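Local coordinates for acyl-CoA dehydrogenase domain protein Tcur3483 (Thermomonospora curvata, PDB 6WY9) that binds flavin adenine dinucleotide and, as a member of the acyl-CoA dehydrogenase family, probably acts as an oxidoreductase on CH-CH groups, at residues A[175-180]-A[226-231]; A[142-147]-A[186-191]; A[216-221]-A[230-235]. One frame throughout, in Å; residues are numbered along the deposited sequence.

Interaction 1: residues A[175-180]-A[226-231]. With FDA (dihydroflavine-adenine dinucleotide), chain C.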
loop_
_atom_site.group_PDB
_atom_site.type_symbol
_atom_site.label_atom_id
_atom_site.label_comp_id
_atom_site.label_asym_id
_atom_site.label_seq_id
_atom_site.Cartn_x
_atom_site.Cartn_y
_atom_site.Cartn_z
ATOM N N LYS A 175 -27.747 24.012 -5.562
ATOM C CA LYS A 175 -26.510 23.447 -5.043
ATOM C C LYS A 175 -26.822 22.088 -4.415
ATOM O O LYS A 175 -27.972 21.768 -4.121
ATOM C CB LYS A 175 -25.838 24.368 -4.003
ATOM C CG LYS A 175 -25.490 25.781 -4.532
ATOM C CD LYS A 175 -24.239 25.770 -5.435
ATOM C CE LYS A 175 -24.015 27.158 -6.084
ATOM N NZ LYS A 175 -22.685 27.247 -6.811
ATOM N N ILE A 176 -25.795 21.294 -4.190
ATOM C CA ILE A 176 -26.011 19.942 -3.697
ATOM C C ILE A 176 -24.998 19.667 -2.598
ATOM O O ILE A 176 -23.870 20.172 -2.617
ATOM C CB ILE A 176 -25.939 18.897 -4.859
ATOM C CG1 ILE A 176 -26.218 17.472 -4.340
ATOM C CG2 ILE A 176 -24.576 18.956 -5.528
ATOM C CD1 ILE A 176 -26.841 16.509 -5.375
ATOM N N PHE A 177 -25.409 18.875 -1.608
ATOM C CA PHE A 177 -24.577 18.596 -0.436
ATOM C C PHE A 177 -24.277 19.871 0.374
ATOM O O PHE A 177 -23.193 20.030 0.956
ATOM C CB PHE A 177 -23.257 17.869 -0.791
ATOM C CG PHE A 177 -23.429 16.703 -1.712
ATOM C CD1 PHE A 177 -24.160 15.591 -1.322
ATOM C CD2 PHE A 177 -22.874 16.724 -2.992
ATOM C CE1 PHE A 177 -24.362 14.513 -2.215
ATOM C CE2 PHE A 177 -23.048 15.637 -3.885
ATOM C CZ PHE A 177 -23.799 14.532 -3.485
ATOM N N THR A 178 -25.258 20.756 0.471
ATOM C CA THR A 178 -25.130 21.984 1.259
ATOM C C THR A 178 -25.329 21.635 2.726
ATOM O O THR A 178 -26.427 21.789 3.259
ATOM C CB THR A 178 -26.171 23.016 0.826
ATOM O OG1 THR A 178 -26.244 23.089 -0.610
ATOM C CG2 THR A 178 -25.819 24.378 1.386
ATOM N N SER A 179 -24.249 21.232 3.409
ATOM C CA SER A 179 -24.363 20.839 4.813
ATOM C C SER A 179 -24.833 22.002 5.659
ATOM O O SER A 179 -24.296 23.112 5.559
ATOM C CB SER A 179 -23.033 20.350 5.407
ATOM O OG SER A 179 -22.394 19.467 4.539
ATOM N N GLY A 180 -25.761 21.699 6.563
ATOM C CA GLY A 180 -26.333 22.652 7.481
ATOM C C GLY A 180 -27.349 23.606 6.869
ATOM O O GLY A 180 -27.839 24.487 7.581
ATOM N N MET A 226 -25.112 11.311 8.639
ATOM C CA MET A 226 -25.396 12.728 8.487
ATOM C C MET A 226 -26.549 12.968 7.522
ATOM O O MET A 226 -26.772 12.206 6.580
ATOM C CB MET A 226 -24.187 13.473 7.933
ATOM C CG MET A 226 -23.021 13.665 8.853
ATOM S SD MET A 226 -22.079 15.057 8.151
ATOM C CE MET A 226 -23.281 16.396 8.301
ATOM N N VAL A 227 -27.269 14.060 7.751
ATOM C CA VAL A 227 -28.203 14.602 6.774
ATOM C C VAL A 227 -27.592 15.897 6.246
ATOM O O VAL A 227 -27.300 16.807 7.025
ATOM C CB VAL A 227 -29.591 14.841 7.384
ATOM C CG1 VAL A 227 -30.520 15.457 6.352
ATOM C CG2 VAL A 227 -30.182 13.522 7.913
ATOM N N VAL A 228 -27.352 15.963 4.934
ATOM C CA VAL A 228 -27.020 17.231 4.283
ATOM C C VAL A 228 -28.216 17.580 3.394
ATOM O O VAL A 228 -29.306 17.041 3.609
ATOM C CB VAL A 228 -25.668 17.143 3.542
ATOM C CG1 VAL A 228 -24.529 16.849 4.563
ATOM C CG2 VAL A 228 -25.694 16.057 2.465
ATOM N N THR A 229 -28.071 18.486 2.420
ATOM C CA THR A 229 -29.230 18.944 1.655
ATOM C C THR A 229 -28.854 19.199 0.205
ATOM O O THR A 229 -27.678 19.260 -0.166
ATOM C CB THR A 229 -29.843 20.247 2.216
ATOM O OG1 THR A 229 -28.955 21.344 1.940
ATOM C CG2 THR A 229 -30.056 20.149 3.730
ATOM N N ALA A 230 -29.882 19.315 -0.619
ATOM C CA ALA A 230 -29.805 20.084 -1.849
ATOM C C ALA A 230 -30.500 21.411 -1.553
ATOM O O ALA A 230 -31.445 21.454 -0.771
ATOM C CB ALA A 230 -30.484 19.356 -3.021
ATOM N N THR A 231 -30.004 22.499 -2.128
ATOM C CA THR A 231 -30.666 23.777 -1.959
ATOM C C THR A 231 -31.024 24.309 -3.332
ATOM O O THR A 231 -30.351 24.000 -4.323
ATOM C CB THR A 231 -29.798 24.780 -1.169
ATOM O OG1 THR A 231 -28.471 24.846 -1.728
ATOM C CG2 THR A 231 -29.723 24.359 0.332
HETATM P PA FDA C . -16.920 14.468 -8.746
HETATM O O1A FDA C . -17.897 13.722 -9.598
HETATM O O2A FDA C . -16.409 15.844 -9.204
HETATM O O5B FDA C . -15.497 13.551 -8.674
HETATM C C5B FDA C . -15.835 12.282 -8.181
HETATM C C4B FDA C . -14.515 11.503 -8.033
HETATM O O4B FDA C . -13.830 11.611 -9.371
HETATM C C3B FDA C . -13.509 12.189 -7.106
HETATM O O3B FDA C . -13.638 11.782 -5.794
HETATM C C2B FDA C . -12.194 11.649 -7.641
HETATM O O2B FDA C . -11.967 10.220 -7.338
HETATM C C1B FDA C . -12.381 11.700 -9.188
HETATM N N9A FDA C . -11.837 12.896 -9.831
HETATM C C8A FDA C . -12.449 14.149 -10.027
HETATM N N7A FDA C . -11.680 14.986 -10.712
HETATM C C5A FDA C . -10.527 14.277 -10.974
HETATM C C6A FDA C . -9.346 14.648 -11.635
HETATM N N6A FDA C . -9.189 15.875 -12.167
HETATM N N1A FDA C . -8.329 13.768 -11.761
HETATM C C2A FDA C . -8.559 12.548 -11.192
HETATM N N3A FDA C . -9.626 12.050 -10.522
HETATM C C4A FDA C . -10.610 12.961 -10.444
HETATM N N1 FDA C . -20.175 21.042 -0.905
HETATM C C2 FDA C . -20.618 22.361 -0.674
HETATM O O2 FDA C . -20.681 23.178 -1.619
HETATM N N3 FDA C . -20.962 22.672 0.637
HETATM C C4 FDA C . -20.906 21.764 1.720
HETATM O O4 FDA C . -21.254 22.130 2.835
HETATM C C4X FDA C . -20.448 20.441 1.393
HETATM N N5 FDA C . -20.367 19.483 2.405
HETATM C C5X FDA C . -20.416 18.162 2.048
HETATM C C6 FDA C . -20.751 17.211 2.939
HETATM C C7 FDA C . -20.814 15.859 2.519
HETATM C C7M FDA C . -21.177 14.888 3.488
HETATM C C8 FDA C . -20.521 15.485 1.261
HETATM C C8M FDA C . -20.575 14.075 0.823
HETATM C C9 FDA C . -20.144 16.455 0.348
HETATM C C9A FDA C . -20.107 17.788 0.744
HETATM N N10 FDA C . -19.724 18.789 -0.165
HETATM C C10 FDA C . -20.117 20.098 0.131
HETATM C "C1'" FDA C . -19.504 18.415 -1.592
HETATM C "C2'" FDA C . -18.004 18.151 -1.900
HETATM O "O2'" FDA C . -17.311 19.306 -1.916
HETATM C "C3'" FDA C . -18.035 17.421 -3.318
HETATM O "O3'" FDA C . -18.572 16.119 -3.201
HETATM C "C4'" FDA C . -16.648 17.403 -3.943
HETATM O "O4'" FDA C . -16.339 18.706 -4.297
HETATM C "C5'" FDA C . -16.656 16.393 -5.123
HETATM O "O5'" FDA C . -17.563 16.863 -6.076
HETATM P P FDA C . -18.445 15.606 -6.646
HETATM O O1P FDA C . -19.066 15.020 -5.472
HETATM O O2P FDA C . -19.303 16.151 -7.778
HETATM O O3P FDA C . -17.414 14.448 -7.239
HETATM O O HOH W 1 -27.613 19.470 6.689
#
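Lys175 and Thr231 form an antiparallel hydrogen-bonded pair in the antiparallel sheet of the acyl-CoA dehydrogenase middle domain. Lys175 N donates a hydrogen bond to Thr231 O at 2.9 Å, with an angle of 164° at the hydrogen, and Thr231 N returns a bond to Lys175 O. Ile176 and Ala230 follow as a non-hydrogen-bonded pair. Strand 168-176 ends there, and the chain makes an inverse gamma turn centred on Thr178.

The tight part is built from three buried threonines. Thr178 OG1 and Thr231 OG1 are hydrogen-bonded at 3.0 Å, and their side chains cross at about a right angle. Thr231 OG1 lies between its own backbone N and carbonyl carbon (chi1 50°), where it reaches Thr178 while CG2 packs on Thr178 CB. The same hydroxyl is also hydrogen-bonded to Tyr233 OH. Thr229 holds the backbone of Thr178 at both ends. Its carbonyl O accepts from Thr178 N, and its OG1 donates to Thr178 O at 2.9 Å. Thr229 N is buried with no partner in the model. Lys175 bends at chi2 and leads out of the contact, where NZ forms a salt bridge with Glu148 and bonds to Tyr146 O and Ala190 O.

The other end is looser; Ser179, Met226 and Val227 are partly exposed there. Gly180 N and Val227 O do not meet directly; one water joins them, accepting from the first and donating to the second. The flavin lies nearby. Phe177 CB packs on FDA C9A at 3.5 Å, and Ser179 N donates to FDA O4 at 3.2 Å. Val228 touches both residues, each with a different methyl. CG2 sits at the edge of the Phe177 ring, 4.1 Å from CD1, while CG1 touches Ser179 OG at 3.4 Å.

Interaction 2: residues A[142-147]-A[186-191]. With FDA (dihydroflavine-adenine dinucleotide), chain C.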
loop_
_atom_site.group_PDB
_atom_site.type_symbol
_atom_site.label_atom_id
_atom_site.label_comp_id
_atom_site.label_asym_id
_atom_site.label_seq_id
_atom_site.Cartn_x
_atom_site.Cartn_y
_atom_site.Cartn_z
ATOM N N PHE A 142 -23.807 29.859 9.164
ATOM C CA PHE A 142 -23.669 29.886 7.718
ATOM C C PHE A 142 -23.580 28.474 7.181
ATOM O O PHE A 142 -23.088 27.574 7.859
ATOM C CB PHE A 142 -22.406 30.628 7.267
ATOM C CG PHE A 142 -22.593 32.129 7.080
ATOM C CD1 PHE A 142 -22.602 32.973 8.169
ATOM C CD2 PHE A 142 -22.732 32.690 5.800
ATOM C CE1 PHE A 142 -22.771 34.361 8.004
ATOM C CE2 PHE A 142 -22.891 34.066 5.628
ATOM C CZ PHE A 142 -22.907 34.899 6.747
ATOM N N ALA A 143 -24.005 28.295 5.934
ATOM C CA ALA A 143 -23.752 27.059 5.214
ATOM C C ALA A 143 -23.042 27.403 3.902
ATOM O O ALA A 143 -23.205 28.501 3.363
ATOM C CB ALA A 143 -25.076 26.275 4.998
ATOM N N ILE A 144 -22.207 26.479 3.408
ATOM C CA ILE A 144 -21.384 26.733 2.222
ATOM C C ILE A 144 -22.124 26.251 0.979
ATOM O O ILE A 144 -22.401 25.050 0.835
ATOM C CB ILE A 144 -20.011 26.039 2.302
ATOM C CG1 ILE A 144 -19.184 26.496 3.507
ATOM C CG2 ILE A 144 -19.232 26.370 1.009
ATOM C CD1 ILE A 144 -18.896 27.998 3.505
ATOM N N GLY A 145 -22.354 27.158 0.041
ATOM C CA GLY A 145 -23.025 26.806 -1.196
ATOM C C GLY A 145 -22.107 26.814 -2.406
ATOM O O GLY A 145 -22.151 27.757 -3.201
ATOM N N TYR A 146 -21.255 25.787 -2.556
ATOM C CA TYR A 146 -20.379 25.696 -3.728
ATOM C C TYR A 146 -20.882 24.683 -4.754
ATOM O O TYR A 146 -21.209 25.036 -5.902
ATOM C CB TYR A 146 -18.963 25.311 -3.293
ATOM C CG TYR A 146 -18.225 26.368 -2.509
ATOM C CD1 TYR A 146 -18.648 27.692 -2.498
ATOM C CD2 TYR A 146 -17.095 26.026 -1.781
ATOM C CE1 TYR A 146 -17.957 28.639 -1.769
ATOM C CE2 TYR A 146 -16.416 26.952 -1.080
ATOM C CZ TYR A 146 -16.843 28.249 -1.058
ATOM O OH TYR A 146 -16.105 29.147 -0.323
ATOM N N THR A 147 -20.991 23.428 -4.316
ATOM C CA THR A 147 -21.112 22.267 -5.178
ATOM C C THR A 147 -22.456 22.239 -5.874
ATOM O O THR A 147 -23.492 22.524 -5.270
ATOM C CB THR A 147 -20.922 21.001 -4.324
ATOM O OG1 THR A 147 -19.655 21.084 -3.662
ATOM C CG2 THR A 147 -20.984 19.704 -5.177
ATOM N N TYR A 186 -27.844 31.774 6.795
ATOM C CA TYR A 186 -27.344 32.340 5.545
ATOM C C TYR A 186 -26.531 31.306 4.780
ATOM O O TYR A 186 -25.837 30.477 5.377
ATOM C CB TYR A 186 -26.457 33.552 5.780
ATOM C CG TYR A 186 -27.158 34.695 6.471
ATOM C CD1 TYR A 186 -27.998 35.554 5.760
ATOM C CD2 TYR A 186 -26.967 34.921 7.821
ATOM C CE1 TYR A 186 -28.633 36.601 6.395
ATOM C CE2 TYR A 186 -27.590 35.963 8.462
ATOM C CZ TYR A 186 -28.417 36.800 7.746
ATOM O OH TYR A 186 -29.030 37.833 8.400
ATOM N N ILE A 187 -26.610 31.386 3.447
ATOM C CA ILE A 187 -25.782 30.597 2.547
ATOM C C ILE A 187 -24.648 31.476 2.036
ATOM O O ILE A 187 -24.873 32.609 1.580
ATOM C CB ILE A 187 -26.599 30.024 1.370
ATOM C CG1 ILE A 187 -27.921 29.429 1.866
ATOM C CG2 ILE A 187 -25.799 28.956 0.639
ATOM C CD1 ILE A 187 -27.777 28.157 2.752
ATOM N N TRP A 188 -23.427 30.953 2.118
ATOM C CA TRP A 188 -22.268 31.559 1.470
ATOM C C TRP A 188 -22.247 30.995 0.055
ATOM O O TRP A 188 -21.785 29.879 -0.165
ATOM C CB TRP A 188 -21.026 31.209 2.265
ATOM C CG TRP A 188 -19.704 31.527 1.729
ATOM C CD1 TRP A 188 -18.930 30.733 0.939
ATOM C CD2 TRP A 188 -18.908 32.680 2.057
ATOM N NE1 TRP A 188 -17.698 31.329 0.735
ATOM C CE2 TRP A 188 -17.667 32.530 1.400
ATOM C CE3 TRP A 188 -19.135 33.827 2.826
ATOM C CZ2 TRP A 188 -16.660 33.491 1.476
ATOM C CZ3 TRP A 188 -18.132 34.777 2.910
ATOM C CH2 TRP A 188 -16.911 34.604 2.236
ATOM N N LEU A 189 -22.788 31.751 -0.910
ATOM C CA LEU A 189 -23.195 31.181 -2.193
ATOM C C LEU A 189 -22.277 31.634 -3.326
ATOM O O LEU A 189 -22.159 32.838 -3.600
ATOM C CB LEU A 189 -24.645 31.535 -2.516
ATOM C CG LEU A 189 -25.221 30.833 -3.746
ATOM C CD1 LEU A 189 -25.430 29.338 -3.465
ATOM C CD2 LEU A 189 -26.525 31.514 -4.152
ATOM N N ALA A 190 -21.666 30.650 -4.012
ATOM C CA ALA A 190 -20.835 30.895 -5.184
ATOM C C ALA A 190 -21.719 30.917 -6.426
ATOM O O ALA A 190 -22.382 29.922 -6.721
ATOM C CB ALA A 190 -19.753 29.826 -5.303
ATOM N N CYS A 191 -21.742 32.059 -7.138
ATOM C CA CYS A 191 -22.612 32.286 -8.289
ATOM C C CYS A 191 -21.806 32.771 -9.488
ATOM O O CYS A 191 -20.797 33.470 -9.342
ATOM C CB CYS A 191 -23.700 33.365 -8.024
ATOM S SG CYS A 191 -24.741 33.195 -6.565
HETATM P PA FDA C . -16.920 14.468 -8.746
HETATM O O1A FDA C . -17.897 13.722 -9.598
HETATM O O2A FDA C . -16.409 15.844 -9.204
HETATM O O5B FDA C . -15.497 13.551 -8.674
HETATM C C5B FDA C . -15.835 12.282 -8.181
HETATM C C4B FDA C . -14.515 11.503 -8.033
HETATM O O4B FDA C . -13.830 11.611 -9.371
HETATM C C3B FDA C . -13.509 12.189 -7.106
HETATM O O3B FDA C . -13.638 11.782 -5.794
HETATM C C2B FDA C . -12.194 11.649 -7.641
HETATM O O2B FDA C . -11.967 10.220 -7.338
HETATM C C1B FDA C . -12.381 11.700 -9.188
HETATM N N9A FDA C . -11.837 12.896 -9.831
HETATM C C8A FDA C . -12.449 14.149 -10.027
HETATM N N7A FDA C . -11.680 14.986 -10.712
HETATM C C5A FDA C . -10.527 14.277 -10.974
HETATM C C6A FDA C . -9.346 14.648 -11.635
HETATM N N6A FDA C . -9.189 15.875 -12.167
HETATM N N1A FDA C . -8.329 13.768 -11.761
HETATM C C2A FDA C . -8.559 12.548 -11.192
HETATM N N3A FDA C . -9.626 12.050 -10.522
HETATM C C4A FDA C . -10.610 12.961 -10.444
HETATM N N1 FDA C . -20.175 21.042 -0.905
HETATM C C2 FDA C . -20.618 22.361 -0.674
HETATM O O2 FDA C . -20.681 23.178 -1.619
HETATM N N3 FDA C . -20.962 22.672 0.637
HETATM C C4 FDA C . -20.906 21.764 1.720
HETATM O O4 FDA C . -21.254 22.130 2.835
HETATM C C4X FDA C . -20.448 20.441 1.393
HETATM N N5 FDA C . -20.367 19.483 2.405
HETATM C C5X FDA C . -20.416 18.162 2.048
HETATM C C6 FDA C . -20.751 17.211 2.939
HETATM C C7 FDA C . -20.814 15.859 2.519
HETATM C C7M FDA C . -21.177 14.888 3.488
HETATM C C8 FDA C . -20.521 15.485 1.261
HETATM C C8M FDA C . -20.575 14.075 0.823
HETATM C C9 FDA C . -20.144 16.455 0.348
HETATM C C9A FDA C . -20.107 17.788 0.744
HETATM N N10 FDA C . -19.724 18.789 -0.165
HETATM C C10 FDA C . -20.117 20.098 0.131
HETATM C "C1'" FDA C . -19.504 18.415 -1.592
HETATM C "C2'" FDA C . -18.004 18.151 -1.900
HETATM O "O2'" FDA C . -17.311 19.306 -1.916
HETATM C "C3'" FDA C . -18.035 17.421 -3.318
HETATM O "O3'" FDA C . -18.572 16.119 -3.201
HETATM C "C4'" FDA C . -16.648 17.403 -3.943
HETATM O "O4'" FDA C . -16.339 18.706 -4.297
HETATM C "C5'" FDA C . -16.656 16.393 -5.123
HETATM O "O5'" FDA C . -17.563 16.863 -6.076
HETATM P P FDA C . -18.445 15.606 -6.646
HETATM O O1P FDA C . -19.066 15.020 -5.472
HETATM O O2P FDA C . -19.303 16.151 -7.778
HETATM O O3P FDA C . -17.414 14.448 -7.239
#
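The Tyr146 and Trp188 side chains run alongside each other, rims together, ring planes at 58°. The Tyr146 side chain starts at the flavin. Its CB is 3.2 Å from FDA O2. CG stands anti to its own carbonyl carbon (chi1 -69°), which brings the ring back toward strand 186-191. CD1 then packs on Ala190 CB at 3.7 Å. CE1 touches Trp188 CD1 at 3.6 Å. CZ lies in the plane of the indole, at its edge. Within its own segment, Ile144 CG2 rests over the centre of one ring face. At the tip, OH accepts from Trp188 NE1 at 2.9 Å, at the indole edge and near its plane; the bond is bent, 141° at the hydrogen. It is somewhat doubtful, because OH is modelled too close to another atom. With an alanine here, Trp188 CD1 and Ala190 CB would probably lose the ring that packs on them, and Ile144 CG2 the face it rests on.

The backbones run parallel in the mixed sheet of the acyl-CoA dehydrogenase middle domain, with 142-145 as its outermost strand within the chain. Four bonds join them, from Ala143 N to Tyr186 O through to Ala190 N to Gly145 O. The bond from Trp188 N to Ala143 O is nearly straight. Gly145 has no side chain, and Ile187 CG2 and Leu189 CD1 occupy the space beside it. At the far end, Tyr186 CB sits over one face of the Phe142 ring in a CH-pi contact, 3.9 Å from its centroid. Helix 109-122 packs against Phe142, Ile144 and Trp188.

The last part of the strand and the loop after it bind the flavin. Ile144 O accepts from FDA N3. Tyr146 N and Thr147 N both donate to FDA O2, the latter at 2.7 Å. Thr147 OG1 accepts from FDA N1 at 2.8 Å.

Interaction 3: residues A[216-221]-A[230-235]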
loop_
_atom_site.group_PDB
_atom_site.type_symbol
_atom_site.label_atom_id
_atom_site.label_comp_id
_atom_site.label_asym_id
_atom_site.label_seq_id
_atom_site.Cartn_x
_atom_site.Cartn_y
_atom_site.Cartn_z
ATOM N N SER A 216 -35.209 27.198 -1.007
ATOM C CA SER A 216 -35.779 25.966 -0.479
ATOM C C SER A 216 -34.672 24.921 -0.409
ATOM O O SER A 216 -33.625 25.066 -1.047
ATOM C CB SER A 216 -36.959 25.492 -1.344
ATOM O OG SER A 216 -36.506 24.832 -2.520
ATOM N N TRP A 217 -34.888 23.870 0.392
ATOM C CA TRP A 217 -33.905 22.796 0.542
ATOM C C TRP A 217 -34.630 21.469 0.715
ATOM O O TRP A 217 -35.794 21.438 1.128
ATOM C CB TRP A 217 -32.980 23.031 1.750
ATOM C CG TRP A 217 -33.751 23.031 3.059
ATOM C CD1 TRP A 217 -34.342 24.106 3.675
ATOM C CD2 TRP A 217 -34.035 21.887 3.892
ATOM N NE1 TRP A 217 -34.963 23.699 4.840
ATOM C CE2 TRP A 217 -34.783 22.345 4.994
ATOM C CE3 TRP A 217 -33.732 20.517 3.800
ATOM C CZ2 TRP A 217 -35.236 21.493 5.989
ATOM C CZ3 TRP A 217 -34.172 19.676 4.796
ATOM C CH2 TRP A 217 -34.908 20.164 5.880
ATOM N N SER A 218 -33.921 20.367 0.437
ATOM C CA SER A 218 -34.443 19.016 0.656
ATOM C C SER A 218 -33.347 18.116 1.204
ATOM O O SER A 218 -32.165 18.282 0.871
ATOM C CB SER A 218 -35.031 18.393 -0.628
ATOM O OG SER A 218 -34.044 18.330 -1.642
ATOM N N PRO A 219 -33.704 17.154 2.056
ATOM C CA PRO A 219 -32.686 16.386 2.768
ATOM C C PRO A 219 -32.028 15.337 1.890
ATOM O O PRO A 219 -32.635 14.804 0.963
ATOM C CB PRO A 219 -33.481 15.731 3.907
ATOM C CG PRO A 219 -34.878 15.603 3.371
ATOM C CD PRO A 219 -35.077 16.831 2.512
ATOM N N ILE A 220 -30.764 15.038 2.212
ATOM C CA ILE A 220 -29.995 13.923 1.655
ATOM C C ILE A 220 -29.354 13.176 2.829
ATOM O O ILE A 220 -28.538 13.755 3.555
ATOM C CB ILE A 220 -28.886 14.403 0.689
ATOM C CG1 ILE A 220 -29.435 15.180 -0.532
ATOM C CG2 ILE A 220 -28.039 13.226 0.247
ATOM C CD1 ILE A 220 -28.278 15.831 -1.355
ATOM N N GLN A 221 -29.694 11.896 3.008
ATOM C CA GLN A 221 -29.125 11.094 4.094
ATOM C C GLN A 221 -27.869 10.392 3.611
ATOM O O GLN A 221 -27.868 9.800 2.522
ATOM C CB GLN A 221 -30.122 10.043 4.601
ATOM C CG GLN A 221 -29.638 9.311 5.835
ATOM C CD GLN A 221 -30.685 9.261 6.941
ATOM O OE1 GLN A 221 -31.874 9.014 6.691
ATOM N NE2 GLN A 221 -30.249 9.495 8.180
ATOM N N ALA A 230 -29.882 19.315 -0.619
ATOM C CA ALA A 230 -29.805 20.084 -1.849
ATOM C C ALA A 230 -30.500 21.411 -1.553
ATOM O O ALA A 230 -31.445 21.454 -0.771
ATOM C CB ALA A 230 -30.484 19.356 -3.021
ATOM N N THR A 231 -30.004 22.499 -2.128
ATOM C CA THR A 231 -30.666 23.777 -1.959
ATOM C C THR A 231 -31.024 24.309 -3.332
ATOM O O THR A 231 -30.351 24.000 -4.323
ATOM C CB THR A 231 -29.798 24.780 -1.169
ATOM O OG1 THR A 231 -28.471 24.846 -1.728
ATOM C CG2 THR A 231 -29.723 24.359 0.332
ATOM N N TYR A 232 -32.121 25.060 -3.384
ATOM C CA TYR A 232 -32.701 25.574 -4.621
ATOM C C TYR A 232 -32.925 27.073 -4.500
ATOM O O TYR A 232 -33.360 27.553 -3.450
ATOM C CB TYR A 232 -34.042 24.864 -4.957
ATOM C CG TYR A 232 -33.854 23.368 -5.009
ATOM C CD1 TYR A 232 -33.397 22.750 -6.167
ATOM C CD2 TYR A 232 -34.076 22.577 -3.885
ATOM C CE1 TYR A 232 -33.184 21.386 -6.213
ATOM C CE2 TYR A 232 -33.867 21.191 -3.926
ATOM C CZ TYR A 232 -33.422 20.611 -5.092
ATOM O OH TYR A 232 -33.202 19.250 -5.164
ATOM N N TYR A 233 -32.640 27.800 -5.594
ATOM C CA TYR A 233 -32.732 29.264 -5.656
ATOM C C TYR A 233 -33.509 29.612 -6.915
ATOM O O TYR A 233 -33.003 29.456 -8.035
ATOM C CB TYR A 233 -31.346 29.924 -5.655
ATOM C CG TYR A 233 -30.454 29.323 -4.592
ATOM C CD1 TYR A 233 -29.778 28.140 -4.827
ATOM C CD2 TYR A 233 -30.328 29.921 -3.339
ATOM C CE1 TYR A 233 -28.963 27.557 -3.830
ATOM C CE2 TYR A 233 -29.555 29.370 -2.368
ATOM C CZ TYR A 233 -28.869 28.184 -2.610
ATOM O OH TYR A 233 -28.113 27.622 -1.633
ATOM N N SER A 234 -34.738 30.064 -6.725
ATOM C CA SER A 234 -35.665 30.333 -7.813
ATOM C C SER A 234 -36.077 31.797 -7.706
ATOM O O SER A 234 -36.924 32.148 -6.879
ATOM C CB SER A 234 -36.853 29.390 -7.726
ATOM O OG SER A 234 -37.655 29.529 -8.873
ATOM N N GLY A 235 -35.441 32.653 -8.505
ATOM C CA GLY A 235 -35.758 34.068 -8.481
ATOM C C GLY A 235 -35.399 34.753 -7.192
ATOM O O GLY A 235 -35.919 35.834 -6.912
#
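The Tyr232 ring meets Ser218 at its edge, where Ser218 OG lies in the ring plane, 3.7 Å from CE2. Both residues belong to a beta hairpin of strands 215-221 and 227-239, strand 215-221 being the outermost of the antiparallel sheet at this side within the chain. Ser216 OG comes up obliquely at the base of the ring, 3.5 Å from Tyr232 CB. The Trp217 indole leads away on the other side of the sheet and packs on Thr229. Only its CB stays close, touching Thr231 CG2 at 3.8 Å.

The short strand segments run at 161° to each other. Ser216 pairs with Tyr232, and Ser218 with Ala230, each by two backbone bonds. Trp217 and Thr231 form the non-hydrogen-bonded pair between them. The face with Ser216, Ser218 and Tyr232 is largely exposed. Trp217 CG lies between its backbone N and carbonyl carbon (chi1 63°), which swings the indole along the sheet away from Thr231. Further on, the backbone of Gln221 is hydrogen-bonded to a neighbouring subunit. Ile220 points toward strand 230-233, and its CD1 comes within 4.5 Å of Ala230 CB. Ala230 N lies in the plane of the Ser218 carbonyl, 2.9 Å from Ser218 O.

All three contacts belong to the acyl-CoA dehydrogenase middle domain. Interactions 1 and 3 share Ala230 and Thr231, with centres about 8 Å apart. Strand 227-239 lies between 168-176 and 215-221 in one antiparallel sheet. Interaction 2 sits in the second, mixed sheet, its centre about 10 Å from that of interaction 1 and about 12 Å from that of interaction 3. Tyr233 OH packs on Ile187 CG2 and Leu189 CD1 across the two sheets. Along the chain the order is 142-147, 175-180, 186-191, 216-221, then 226-235. Interactions 1 and 2 both touch the flavin, so its pocket is formed in part by the ends of strands 142-145 and 168-176 and the loops that follow them. Interaction 3 reaches a neighbouring subunit.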